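Local coordinates for L protein (CAS virus, PDB 5MV0), which is the polymerase of a reptarenavirus, its N-terminal endonuclease-like domain probably cleaving host RNA for cap-snatching, at residues 37-42 with 181-186; 45-50 with 59-64; 80-85 with 129-134. One frame throughout, in Å; residues are numbered along the deposited sequence.

Contact 1. Residues 37-42 with 181-186; sequences LAMSAI and EEEYDE
Both methyls that meet the Glu183 carboxylate lie on one side of its plane: Met39 CE over that face, near OE1, and Ile42 CG2 obliquely, near OE2, neither squarely over the face nor at the edge. Ile42 CG2 comes to 3.3 Å from Glu183 OE2. Met39 CE is farther off, 4.4 Å from Glu183 OE1, so each oxygen has one methyl as its neighbour across the contact. No hydrogen bond or salt bridge joins the segments; the touch is carboxylate against methyl, and it buries a modest 86 Å². The CA atoms of Ile42 and Glu183 are 9.8 Å apart, and the side chains span this gap. Glu183 runs straight out from its helix, CG anti to the backbone N (chi1 179°), with an extended chain beyond. Ile42 answers with its CG2 branch, also anti to its own N. Residues 37-42 belong to helix 34-57 and residues 181-186 open helix 181-192. Ile42 also packs on Ser165 and Leu169 of helix 155-170, Met39 on Trp178 and Ile179 of the loop leading into helix 181-192, while Leu37 touches helix 4-20.

Contact 2. Residues 45-50 with 59-64; sequences RATIHE and IIHNTK
His61 and Glu50 form a histidine-carboxylate hydrogen bond that ties the short edge strand 60-61 to helix 34-57 in the cap-snatching domain. Of the residues here, His61 has the most surface buried, followed by Glu50 and then Thr47. His61 NE2 donates to Glu50 OE1 over 3.0 Å with an N-H...O angle of 176°, and the oxygen lies almost exactly in the imidazole plane. The acceptor uses the anti lone pair, the one away from OE2, and the carboxylate is turned 72° from the ring. Glu50 CB also sits 3.5 Å from His61 NE2, so the glutamate stem packs beside the bond. Each face of the ring has a neighbour near its rim: Thr63 CG2, from the same segment, 3.5 Å above one, and the backbone carbon Glu50 C 4.2 Å above the opposite one. Asp88, whose OD1 is close to Glu50 OE2, follows Pro87 and is probably the aspartate of the PD motif of the PDDEXK nuclease clan. Thr47 bonds through OG1 to Arg43 O and turns its methyl, anti to the backbone N, to the imidazole edge, where Thr47 CG2 touches His61 CE1 at 3.7 Å.

Contact 3. Residues 80-85 with 129-134; sequences PTFQHI and DHLKHE. With PO4 (phosphate ion), chain F.
Phe82 drives the edge of its ring into the face of His130, a T-shaped pair with centroids 5.4 Å apart and planes at 82°. Phe82 CE1 lies 3.7 Å from His130 CG, and Phe82 CZ equally near His130 CB, so the phenyl edge abuts both the imidazole and its stem. This is the close-packed part. Phe82 CZ also meets Leu131 CD2 at 4.3 Å, and both residues are buried where Ile72 of helix 68-73 packs against each. Pro80 O stands 3.4 Å above one phenyl face, and the His79 ring meets it nearly parallel. The solvent side is thinner. Pro80 and His130 are both exposed, and their contact is a single looser approach, Pro80 CG to His130 CD2 at 4.0 Å. Farther along the loop, His84 ND1 donates to phosphate O2 over 2.8 Å at 160°, the oxygen lying in the ring plane; Ser67 and Asn69 of the same chain, and Ser119 of the second subunit, also hydrogen-bond to this ion, probably from the crystallisation liquor. No hydrogen bond crosses between the segments, although Gln83 NE2 bonds to Lys123 O and Ser125 O before the helix. His130 ND1 bonds to Gly126 O, which probably restrains the ring's rotation, consistent with its face being turned to Phe82; between the segments the contact rests on edge-to-face and apolar packing.

Contacts 1 and 2 share helix 34-57, using successive parts of it, and their centres are about 18 Å apart. Contact 1 joins that helix to helix 181-192 and so closes the longest loop of the chain among the three; contacts 2 and 3 both fall within it, one after the other. Contact 2 lies at the 60-61 border of the mixed sheet. The centre of contact 3 is about 23 Å from that of contact 2, their nearest atoms about 6 Å apart without touching, and about 34 Å from that of contact 1, across the chain's centre. The three thus spread from helices 34-57 and 181-192, through the sheet edge, to the loop before strand 89-93 and helix 127-133; segments of all three reach the second subunit.

Contact 1. Residues 37-42 with 181-186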
loop_
_atom_site.group_PDB
_atom_site.type_symbol
_atom_site.label_atom_id
_atom_site.label_comp_id
_atom_site.label_asym_id
_atom_site.label_seq_id
_atom_site.Cartn_x
_atom_site.Cartn_y
_atom_site.Cartn_z
ATOM N N LEU B 37 -8.238 -6.808 14.880
ATOM C CA LEU B 37 -8.201 -5.747 13.880
ATOM C C LEU B 37 -8.187 -4.375 14.536
ATOM O O LEU B 37 -7.455 -3.471 14.101
ATOM C CB LEU B 37 -9.403 -5.873 12.947
ATOM C CG LEU B 37 -9.441 -4.856 11.801
ATOM C CD1 LEU B 37 -8.340 -5.149 10.791
ATOM C CD2 LEU B 37 -10.794 -4.865 11.135
ATOM N N ALA B 38 -9.001 -4.192 15.580
ATOM C CA ALA B 38 -9.022 -2.902 16.264
ATOM C C ALA B 38 -7.655 -2.566 16.837
ATOM O O ALA B 38 -7.204 -1.416 16.746
ATOM C CB ALA B 38 -10.085 -2.884 17.374
ATOM N N MET B 39 -6.967 -3.557 17.424
ATOM C CA MET B 39 -5.661 -3.254 18.007
ATOM C C MET B 39 -4.627 -2.971 16.924
ATOM O O MET B 39 -3.748 -2.115 17.103
ATOM C CB MET B 39 -5.203 -4.398 18.926
ATOM C CG MET B 39 -6.083 -4.606 20.195
ATOM S SD MET B 39 -6.721 -3.099 21.000
ATOM C CE MET B 39 -5.206 -2.346 21.606
ATOM N N SER B 40 -4.724 -3.650 15.781
ATOM C CA SER B 40 -3.818 -3.343 14.676
ATOM C C SER B 40 -4.041 -1.922 14.162
ATOM O O SER B 40 -3.081 -1.211 13.842
ATOM C CB SER B 40 -4.001 -4.377 13.556
ATOM O OG SER B 40 -3.338 -3.952 12.373
ATOM N N ALA B 41 -5.297 -1.483 14.098
ATOM C CA ALA B 41 -5.593 -0.117 13.678
ATOM C C ALA B 41 -4.999 0.903 14.638
ATOM O O ALA B 41 -4.427 1.912 14.208
ATOM C CB ALA B 41 -7.105 0.065 13.577
ATOM N N ILE B 42 -5.119 0.650 15.946
ATOM C CA ILE B 42 -4.541 1.545 16.947
ATOM C C ILE B 42 -3.023 1.576 16.832
ATOM O O ILE B 42 -2.404 2.650 16.890
ATOM C CB ILE B 42 -5.012 1.122 18.351
ATOM C CG1 ILE B 42 -6.512 1.391 18.480
ATOM C CG2 ILE B 42 -4.178 1.817 19.459
ATOM C CD1 ILE B 42 -7.187 0.624 19.632
ATOM N N GLU B 181 -7.145 0.106 30.468
ATOM C CA GLU B 181 -8.018 1.224 30.807
ATOM C C GLU B 181 -7.414 2.557 30.371
ATOM O O GLU B 181 -8.121 3.419 29.842
ATOM C CB GLU B 181 -8.293 1.232 32.314
ATOM C CG GLU B 181 -9.131 0.034 32.802
ATOM C CD GLU B 181 -8.307 -1.224 33.094
ATOM O OE1 GLU B 181 -7.073 -1.262 32.819
ATOM O OE2 GLU B 181 -8.915 -2.184 33.610
ATOM N N GLU B 182 -6.113 2.747 30.600
ATOM C CA GLU B 182 -5.466 4.011 30.254
ATOM C C GLU B 182 -5.482 4.252 28.749
ATOM O O GLU B 182 -5.798 5.355 28.287
ATOM C CB GLU B 182 -4.028 4.027 30.768
ATOM C CG GLU B 182 -3.880 4.113 32.274
ATOM C CD GLU B 182 -3.794 2.747 32.939
ATOM O OE1 GLU B 182 -4.371 1.760 32.427
ATOM O OE2 GLU B 182 -3.130 2.669 33.983
ATOM N N GLU B 183 -5.115 3.236 27.963
ATOM C CA GLU B 183 -5.086 3.421 26.512
ATOM C C GLU B 183 -6.488 3.653 25.965
ATOM O O GLU B 183 -6.705 4.546 25.138
ATOM C CB GLU B 183 -4.433 2.216 25.830
ATOM C CG GLU B 183 -4.416 2.353 24.299
ATOM C CD GLU B 183 -3.397 1.456 23.613
ATOM O OE1 GLU B 183 -2.979 0.425 24.193
ATOM O OE2 GLU B 183 -2.985 1.808 22.488
ATOM N N TYR B 184 -7.458 2.864 26.433
ATOM C CA TYR B 184 -8.833 3.050 25.992
ATOM C C TYR B 184 -9.322 4.461 26.311
ATOM O O TYR B 184 -9.942 5.117 25.464
ATOM C CB TYR B 184 -9.734 1.999 26.641
ATOM C CG TYR B 184 -11.172 2.070 26.197
ATOM C CD1 TYR B 184 -11.565 1.550 24.970
ATOM C CD2 TYR B 184 -12.142 2.641 27.011
ATOM C CE1 TYR B 184 -12.885 1.595 24.568
ATOM C CE2 TYR B 184 -13.459 2.703 26.612
ATOM C CZ TYR B 184 -13.826 2.181 25.391
ATOM O OH TYR B 184 -15.138 2.236 24.987
ATOM N N ASP B 185 -9.035 4.950 27.520
ATOM C CA ASP B 185 -9.478 6.291 27.888
ATOM C C ASP B 185 -8.763 7.358 27.061
ATOM O O ASP B 185 -9.398 8.326 26.625
ATOM C CB ASP B 185 -9.272 6.538 29.384
ATOM C CG ASP B 185 -10.298 5.815 30.241
ATOM O OD1 ASP B 185 -10.059 5.673 31.455
ATOM O OD2 ASP B 185 -11.334 5.370 29.700
ATOM N N GLU B 186 -7.455 7.185 26.819
ATOM C CA GLU B 186 -6.705 8.134 25.990
ATOM C C GLU B 186 -7.282 8.213 24.581
ATOM O O GLU B 186 -7.434 9.308 24.019
ATOM C CB GLU B 186 -5.224 7.737 25.940
ATOM C CG GLU B 186 -4.394 8.447 24.862
ATOM C CD GLU B 186 -4.383 9.964 25.025
ATOM O OE1 GLU B 186 -4.566 10.425 26.166
ATOM O OE2 GLU B 186 -4.200 10.689 24.015
#

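Contact 2. Residues 45-50 with 59-64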
loop_
_atom_site.group_PDB
_atom_site.type_symbol
_atom_site.label_atom_id
_atom_site.label_comp_id
_atom_site.label_asym_id
_atom_site.label_seq_id
_atom_site.Cartn_x
_atom_site.Cartn_y
_atom_site.Cartn_z
ATOM N N ARG B 45 -2.111 3.666 13.732
ATOM C CA ARG B 45 -2.194 5.100 13.997
ATOM C C ARG B 45 -0.893 5.628 14.604
ATOM O O ARG B 45 -0.347 6.652 14.157
ATOM C CB ARG B 45 -3.389 5.353 14.910
ATOM C CG ARG B 45 -3.541 6.740 15.455
ATOM C CD ARG B 45 -4.889 6.822 16.180
ATOM N NE ARG B 45 -5.097 8.131 16.776
ATOM C CZ ARG B 45 -4.695 8.462 17.998
ATOM N NH1 ARG B 45 -4.064 7.573 18.762
ATOM N NH2 ARG B 45 -4.916 9.683 18.454
ATOM N N ALA B 46 -0.370 4.922 15.613
ATOM C CA ALA B 46 0.882 5.328 16.245
ATOM C C ALA B 46 2.060 5.193 15.288
ATOM O O ALA B 46 2.971 6.030 15.300
ATOM C CB ALA B 46 1.125 4.499 17.511
ATOM N N THR B 47 2.068 4.140 14.459
ATOM C CA THR B 47 3.186 3.921 13.534
ATOM C C THR B 47 3.221 4.982 12.435
ATOM O O THR B 47 4.304 5.388 11.992
ATOM C CB THR B 47 3.097 2.521 12.912
ATOM O OG1 THR B 47 3.160 1.532 13.943
ATOM C CG2 THR B 47 4.244 2.286 11.981
ATOM N N ILE B 48 2.050 5.413 11.956
ATOM C CA ILE B 48 1.990 6.507 10.982
ATOM C C ILE B 48 2.617 7.777 11.565
ATOM O O ILE B 48 3.422 8.466 10.913
ATOM C CB ILE B 48 0.530 6.736 10.539
ATOM C CG1 ILE B 48 0.010 5.497 9.777
ATOM C CG2 ILE B 48 0.404 8.001 9.693
ATOM C CD1 ILE B 48 -1.503 5.514 9.508
ATOM N N HIS B 49 2.254 8.107 12.802
ATOM C CA HIS B 49 2.863 9.244 13.487
ATOM C C HIS B 49 4.386 9.121 13.538
ATOM O O HIS B 49 5.104 10.075 13.204
ATOM C CB HIS B 49 2.286 9.351 14.896
ATOM C CG HIS B 49 2.802 10.510 15.683
ATOM N ND1 HIS B 49 2.656 11.817 15.268
ATOM C CD2 HIS B 49 3.432 10.560 16.881
ATOM C CE1 HIS B 49 3.180 12.624 16.176
ATOM N NE2 HIS B 49 3.653 11.886 17.168
ATOM N N GLU B 50 4.897 7.958 13.980
ATOM C CA GLU B 50 6.345 7.739 14.032
ATOM C C GLU B 50 6.977 7.923 12.667
ATOM O O GLU B 50 8.025 8.560 12.536
ATOM C CB GLU B 50 6.681 6.326 14.518
ATOM C CG GLU B 50 6.330 5.974 15.935
ATOM C CD GLU B 50 6.418 4.453 16.154
ATOM O OE1 GLU B 50 6.900 3.731 15.239
ATOM O OE2 GLU B 50 5.992 3.980 17.224
ATOM N N ILE B 59 15.343 11.176 9.357
ATOM C CA ILE B 59 16.028 10.071 10.017
ATOM C C ILE B 59 15.343 8.752 9.656
ATOM O O ILE B 59 14.290 8.724 9.025
ATOM C CB ILE B 59 16.077 10.257 11.544
ATOM C CG1 ILE B 59 14.677 10.148 12.131
ATOM C CG2 ILE B 59 16.674 11.621 11.907
ATOM C CD1 ILE B 59 14.666 10.243 13.638
ATOM N N ILE B 60 15.960 7.658 10.085
ATOM C CA ILE B 60 15.488 6.309 9.776
ATOM C C ILE B 60 14.370 5.926 10.734
ATOM O O ILE B 60 14.516 6.046 11.953
ATOM C CB ILE B 60 16.648 5.306 9.865
ATOM C CG1 ILE B 60 17.714 5.624 8.813
ATOM C CG2 ILE B 60 16.156 3.865 9.739
ATOM C CD1 ILE B 60 19.041 4.980 9.129
ATOM N N HIS B 61 13.254 5.451 10.188
ATOM C CA HIS B 61 12.214 4.841 11.013
ATOM C C HIS B 61 12.661 3.444 11.424
ATOM O O HIS B 61 12.949 2.599 10.567
ATOM C CB HIS B 61 10.900 4.778 10.244
ATOM C CG HIS B 61 9.726 4.343 11.064
ATOM N ND1 HIS B 61 8.590 3.800 10.497
ATOM C CD2 HIS B 61 9.494 4.394 12.398
ATOM C CE1 HIS B 61 7.717 3.520 11.449
ATOM N NE2 HIS B 61 8.237 3.875 12.611
ATOM N N ASN B 62 12.701 3.193 12.730
ATOM C CA ASN B 62 13.368 2.007 13.281
ATOM C C ASN B 62 12.433 0.790 13.312
ATOM O O ASN B 62 12.167 0.200 14.361
ATOM C CB ASN B 62 13.906 2.327 14.673
ATOM C CG ASN B 62 14.682 1.180 15.288
ATOM O OD1 ASN B 62 15.134 0.270 14.589
ATOM N ND2 ASN B 62 14.856 1.226 16.605
ATOM N N THR B 63 11.972 0.379 12.125
ATOM C CA THR B 63 11.054 -0.758 12.029
ATOM C C THR B 63 11.716 -2.100 12.337
ATOM O O THR B 63 11.010 -3.063 12.655
ATOM C CB THR B 63 10.418 -0.827 10.634
ATOM O OG1 THR B 63 11.429 -1.096 9.656
ATOM C CG2 THR B 63 9.729 0.478 10.294
ATOM N N LYS B 64 13.037 -2.213 12.223
ATOM C CA LYS B 64 13.671 -3.453 12.644
ATOM C C LYS B 64 13.887 -3.501 14.146
ATOM O O LYS B 64 14.355 -4.520 14.655
ATOM C CB LYS B 64 14.998 -3.651 11.915
ATOM C CG LYS B 64 14.827 -3.797 10.407
ATOM C CD LYS B 64 16.160 -3.980 9.748
ATOM C CE LYS B 64 16.291 -3.149 8.493
ATOM N NZ LYS B 64 17.640 -3.377 7.894
#

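Contact 3. Residues 80-85 with 129-134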
loop_
_atom_site.group_PDB
_atom_site.type_symbol
_atom_site.label_atom_id
_atom_site.label_comp_id
_atom_site.label_asym_id
_atom_site.label_seq_id
_atom_site.Cartn_x
_atom_site.Cartn_y
_atom_site.Cartn_z
ATOM N N PRO B 80 30.393 0.804 26.724
ATOM C CA PRO B 80 29.743 0.040 27.789
ATOM C C PRO B 80 28.302 -0.286 27.423
ATOM O O PRO B 80 27.687 0.354 26.569
ATOM C CB PRO B 80 29.801 0.986 28.988
ATOM C CG PRO B 80 29.740 2.339 28.360
ATOM C CD PRO B 80 30.565 2.218 27.104
ATOM N N THR B 81 27.774 -1.307 28.090
ATOM C CA THR B 81 26.390 -1.720 27.894
ATOM C C THR B 81 25.464 -0.662 28.486
ATOM O O THR B 81 25.537 -0.366 29.683
ATOM C CB THR B 81 26.147 -3.083 28.549
ATOM O OG1 THR B 81 26.942 -4.080 27.894
ATOM C CG2 THR B 81 24.664 -3.489 28.480
ATOM N N PHE B 82 24.617 -0.072 27.650
ATOM C CA PHE B 82 23.630 0.877 28.134
ATOM C C PHE B 82 22.323 0.168 28.461
ATOM O O PHE B 82 22.134 -1.019 28.183
ATOM C CB PHE B 82 23.386 1.985 27.110
ATOM C CG PHE B 82 24.586 2.843 26.854
ATOM C CD1 PHE B 82 25.014 3.749 27.809
ATOM C CD2 PHE B 82 25.290 2.742 25.670
ATOM C CE1 PHE B 82 26.128 4.544 27.583
ATOM C CE2 PHE B 82 26.408 3.527 25.441
ATOM C CZ PHE B 82 26.824 4.432 26.402
ATOM N N GLN B 83 21.411 0.919 29.064
ATOM C CA GLN B 83 20.070 0.401 29.277
ATOM C C GLN B 83 19.448 0.020 27.935
ATOM O O GLN B 83 19.818 0.543 26.877
ATOM C CB GLN B 83 19.206 1.436 29.989
ATOM C CG GLN B 83 19.138 2.784 29.277
ATOM C CD GLN B 83 20.229 3.754 29.734
ATOM O OE1 GLN B 83 21.389 3.377 29.894
ATOM N NE2 GLN B 83 19.850 5.011 29.949
ATOM N N HIS B 84 18.513 -0.917 27.983
ATOM C CA HIS B 84 17.821 -1.341 26.777
ATOM C C HIS B 84 16.766 -0.307 26.416
ATOM O O HIS B 84 15.861 -0.034 27.208
ATOM C CB HIS B 84 17.183 -2.712 26.953
ATOM C CG HIS B 84 16.334 -3.110 25.789
ATOM N ND1 HIS B 84 16.873 -3.458 24.568
ATOM C CD2 HIS B 84 14.990 -3.142 25.634
ATOM C CE1 HIS B 84 15.894 -3.728 23.722
ATOM N NE2 HIS B 84 14.742 -3.538 24.342
ATOM N N ILE B 85 16.908 0.274 25.230
ATOM C CA ILE B 85 15.978 1.244 24.668
ATOM C C ILE B 85 15.800 0.887 23.199
ATOM O O ILE B 85 16.771 0.533 22.525
ATOM C CB ILE B 85 16.503 2.694 24.802
ATOM C CG1 ILE B 85 16.670 3.099 26.274
ATOM C CG2 ILE B 85 15.583 3.675 24.087
ATOM C CD1 ILE B 85 17.406 4.427 26.437
ATOM N N ASP B 129 26.053 11.894 28.152
ATOM C CA ASP B 129 27.358 12.129 28.764
ATOM C C ASP B 129 28.409 11.181 28.215
ATOM O O ASP B 129 29.533 11.599 27.917
ATOM C CB ASP B 129 27.264 11.985 30.280
ATOM C CG ASP B 129 26.539 13.145 30.928
ATOM O OD1 ASP B 129 26.483 14.230 30.309
ATOM O OD2 ASP B 129 26.027 12.972 32.055
ATOM N N HIS B 130 28.067 9.898 28.072
ATOM C CA HIS B 130 29.044 8.937 27.569
ATOM C C HIS B 130 29.453 9.260 26.142
ATOM O O HIS B 130 30.629 9.140 25.784
ATOM C CB HIS B 130 28.493 7.515 27.661
ATOM C CG HIS B 130 28.617 6.912 29.022
ATOM N ND1 HIS B 130 27.697 7.136 30.025
ATOM C CD2 HIS B 130 29.564 6.106 29.556
ATOM C CE1 HIS B 130 28.071 6.491 31.116
ATOM N NE2 HIS B 130 29.198 5.856 30.856
ATOM N N LEU B 131 28.499 9.683 25.310
ATOM C CA LEU B 131 28.824 9.952 23.918
ATOM C C LEU B 131 29.591 11.261 23.774
ATOM O O LEU B 131 30.539 11.345 22.988
ATOM C CB LEU B 131 27.545 9.975 23.072
ATOM C CG LEU B 131 27.004 8.615 22.600
ATOM C CD1 LEU B 131 28.092 7.843 21.907
ATOM C CD2 LEU B 131 26.469 7.798 23.732
ATOM N N LYS B 132 29.193 12.299 24.507
ATOM C CA LYS B 132 29.938 13.552 24.420
ATOM C C LYS B 132 31.373 13.364 24.894
ATOM O O LYS B 132 32.296 13.980 24.351
ATOM C CB LYS B 132 29.244 14.645 25.233
ATOM C CG LYS B 132 27.892 15.080 24.688
ATOM C CD LYS B 132 27.210 16.070 25.626
ATOM C CE LYS B 132 27.810 17.454 25.505
ATOM N NZ LYS B 132 27.525 18.051 24.161
ATOM N N HIS B 133 31.575 12.488 25.879
ATOM C CA HIS B 133 32.921 12.159 26.333
ATOM C C HIS B 133 33.790 11.656 25.187
ATOM O O HIS B 133 35.011 11.839 25.208
ATOM C CB HIS B 133 32.834 11.117 27.447
ATOM C CG HIS B 133 34.105 10.943 28.218
ATOM N ND1 HIS B 133 35.116 10.096 27.814
ATOM C CD2 HIS B 133 34.531 11.518 29.368
ATOM C CE1 HIS B 133 36.108 10.155 28.684
ATOM N NE2 HIS B 133 35.780 11.012 29.635
ATOM N N GLU B 134 33.185 11.032 24.177
ATOM C CA GLU B 134 33.917 10.533 23.024
ATOM C C GLU B 134 33.948 11.527 21.874
ATOM O O GLU B 134 34.387 11.170 20.775
ATOM C CB GLU B 134 33.310 9.208 22.546
ATOM C CG GLU B 134 33.274 8.123 23.608
ATOM C CD GLU B 134 34.655 7.803 24.165
ATOM O OE1 GLU B 134 35.604 7.635 23.366
ATOM O OE2 GLU B 134 34.791 7.720 25.403
HETATM P P PO4 F . 20.297 -4.505 24.092
HETATM O O1 PO4 F . 19.780 -5.558 25.036
HETATM O O2 PO4 F . 19.692 -3.166 24.448
HETATM O O3 PO4 F . 20.045 -4.858 22.654
HETATM O O4 PO4 F . 21.793 -4.420 24.264
#